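PDB 4GUA: Non-structural polyprotein from Sindbis virus, which probably cleaves the viral replicase polyprotein as a cysteine protease, and carries a macro domain and a zinc-binding domain in its nsP3 portion. Local coordinates for residues C356-V361 and I443-I448. Residues are numbered along the deposited sequence; the frame is centred on the assembly and turned at random.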
loop_
_atom_site.group_PDB
_atom_site.type_symbol
_atom_site.label_atom_id
_atom_site.label_comp_id
_atom_site.label_asym_id
_atom_site.label_seq_id
_atom_site.Cartn_x
_atom_site.Cartn_y
_atom_site.Cartn_z
ATOM N N CYS A 356 -31.957 -10.196 -7.698
ATOM C CA CYS A 356 -30.993 -10.136 -6.602
ATOM C C CYS A 356 -31.400 -9.163 -5.487
ATOM O O CYS A 356 -32.017 -8.124 -5.739
ATOM C CB CYS A 356 -29.600 -9.774 -7.134
ATOM S SG CYS A 356 -29.441 -8.117 -7.838
ATOM N N GLN A 357 -31.063 -9.535 -4.252
ATOM C CA GLN A 357 -31.288 -8.690 -3.081
ATOM C C GLN A 357 -30.050 -7.881 -2.679
ATOM O O GLN A 357 -30.101 -7.106 -1.729
ATOM C CB GLN A 357 -31.741 -9.548 -1.893
ATOM C CG GLN A 357 -33.147 -10.119 -2.023
ATOM C CD GLN A 357 -34.212 -9.036 -2.103
ATOM O OE1 GLN A 357 -34.362 -8.230 -1.180
ATOM N NE2 GLN A 357 -34.955 -9.010 -3.206
ATOM N N GLU A 358 -28.937 -8.064 -3.385
ATOM C CA GLU A 358 -27.687 -7.388 -3.029
ATOM C C GLU A 358 -27.747 -5.909 -3.395
ATOM O O GLU A 358 -28.459 -5.537 -4.322
ATOM C CB GLU A 358 -26.499 -8.051 -3.727
ATOM C CG GLU A 358 -26.111 -9.415 -3.167
ATOM C CD GLU A 358 -27.106 -10.505 -3.503
ATOM O OE1 GLU A 358 -27.765 -10.405 -4.559
ATOM O OE2 GLU A 358 -27.219 -11.471 -2.714
ATOM N N GLU A 359 -26.993 -5.075 -2.680
ATOM C CA GLU A 359 -27.057 -3.616 -2.852
ATOM C C GLU A 359 -26.778 -3.171 -4.284
ATOM O O GLU A 359 -27.436 -2.263 -4.804
ATOM C CB GLU A 359 -26.084 -2.908 -1.909
ATOM C CG GLU A 359 -26.067 -1.394 -2.086
ATOM C CD GLU A 359 -25.154 -0.680 -1.100
ATOM O OE1 GLU A 359 -24.823 -1.273 -0.044
ATOM O OE2 GLU A 359 -24.757 0.475 -1.393
ATOM N N ALA A 360 -25.778 -3.785 -4.903
ATOM C CA ALA A 360 -25.445 -3.469 -6.281
ATOM C C ALA A 360 -25.407 -4.742 -7.110
ATOM O O ALA A 360 -25.077 -5.819 -6.614
ATOM C CB ALA A 360 -24.108 -2.752 -6.348
ATOM N N VAL A 361 -25.745 -4.609 -8.384
ATOM C CA VAL A 361 -25.690 -5.728 -9.303
ATOM C C VAL A 361 -24.769 -5.355 -10.452
ATOM O O VAL A 361 -24.804 -4.226 -10.948
ATOM C CB VAL A 361 -27.090 -6.073 -9.848
ATOM C CG1 VAL A 361 -27.691 -4.885 -10.589
ATOM C CG2 VAL A 361 -27.024 -7.294 -10.747
ATOM N N ILE A 443 -20.223 -0.061 -1.011
ATOM C CA ILE A 443 -21.252 -1.033 -1.321
ATOM C C ILE A 443 -21.060 -2.284 -0.466
ATOM O O ILE A 443 -19.983 -2.885 -0.453
ATOM C CB ILE A 443 -21.205 -1.382 -2.810
ATOM C CG1 ILE A 443 -21.453 -0.108 -3.626
ATOM C CG2 ILE A 443 -22.215 -2.478 -3.139
ATOM C CD1 ILE A 443 -21.483 -0.323 -5.107
ATOM N N LYS A 444 -22.109 -2.652 0.261
ATOM C CA LYS A 444 -22.037 -3.726 1.245
ATOM C C LYS A 444 -22.167 -5.131 0.634
ATOM O O LYS A 444 -21.583 -6.097 1.130
ATOM C CB LYS A 444 -23.109 -3.517 2.316
ATOM C CG LYS A 444 -23.015 -2.192 3.062
ATOM C CD LYS A 444 -21.989 -2.267 4.180
ATOM C CE LYS A 444 -22.186 -1.157 5.207
ATOM N NZ LYS A 444 -21.028 -1.035 6.148
ATOM N N SER A 445 -22.951 -5.248 -0.431
ATOM C CA SER A 445 -23.133 -6.527 -1.102
ATOM C C SER A 445 -23.212 -6.305 -2.602
ATOM O O SER A 445 -23.754 -5.294 -3.064
ATOM C CB SER A 445 -24.422 -7.204 -0.635
ATOM O OG SER A 445 -25.530 -6.321 -0.745
ATOM N N VAL A 446 -22.703 -7.256 -3.372
ATOM C CA VAL A 446 -22.736 -7.102 -4.813
ATOM C C VAL A 446 -23.056 -8.426 -5.492
ATOM O O VAL A 446 -22.493 -9.461 -5.146
ATOM C CB VAL A 446 -21.401 -6.519 -5.333
ATOM C CG1 VAL A 446 -20.233 -7.324 -4.813
ATOM C CG2 VAL A 446 -21.391 -6.475 -6.850
ATOM N N ALA A 447 -23.999 -8.390 -6.432
ATOM C CA ALA A 447 -24.290 -9.546 -7.269
ATOM C C ALA A 447 -23.503 -9.387 -8.545
ATOM O O ALA A 447 -23.564 -8.336 -9.180
ATOM C CB ALA A 447 -25.769 -9.627 -7.582
ATOM N N ILE A 448 -22.774 -10.428 -8.927
ATOM C CA ILE A 448 -21.906 -10.342 -10.090
ATOM C C ILE A 448 -21.872 -11.663 -10.861
ATOM O O ILE A 448 -21.878 -12.739 -10.265
ATOM C CB ILE A 448 -20.495 -9.942 -9.632
ATOM C CG1 ILE A 448 -19.513 -9.945 -10.793
ATOM C CG2 ILE A 448 -20.012 -10.875 -8.534
ATOM C CD1 ILE A 448 -18.175 -9.365 -10.418
#
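Ala360 and Val361 run parallel to Val446 and Ala447, and two backbone hydrogen bonds join the strands: Ala360 N to Ser445 O (3.1 Å) and Ala447 N to Ala360 O (2.8 Å). The carbonyl of Ala360 also receives a CA-H...O contact from Val446 CA at 3.2 Å.

Ahead of this pairing, side chains bond to the backbone in both directions. Ser445 turns OG between its own N and carbonyl carbon (chi1 52°), where it accepts a nearly straight hydrogen bond from Glu359 N at 2.7 Å. In return Lys444 N donates to Glu359 OE1 at 3.1 Å, approaching from above the carboxylate plane. Glu359 spans that distance because its chain is fully extended, with CG anti to the backbone N (chi1 178°); its OE2 makes a salt bridge with Lys406. Glu358 lays CB and CG against Ser445 CB; beyond CG its chain bends (chi2 72°), and its carboxylate hydrogen-bonds to Thr482 and Tyr484.

Apolar contacts lie on both faces of the sheet. Ala360 CB meets Ile443 CG2 at 3.7 Å and also touches its CD1; on the other face Ala447 CB packs against Cys356 CB, and Val361 CG2 lies 4.1 Å from Ala447 CB.

These are central strands of the macro-domain sheet: 360-364 is flanked on its far side by strand 405-410, 445-448 by strand 480-484, and helix 420-440 packs on Ile443 and Ile448.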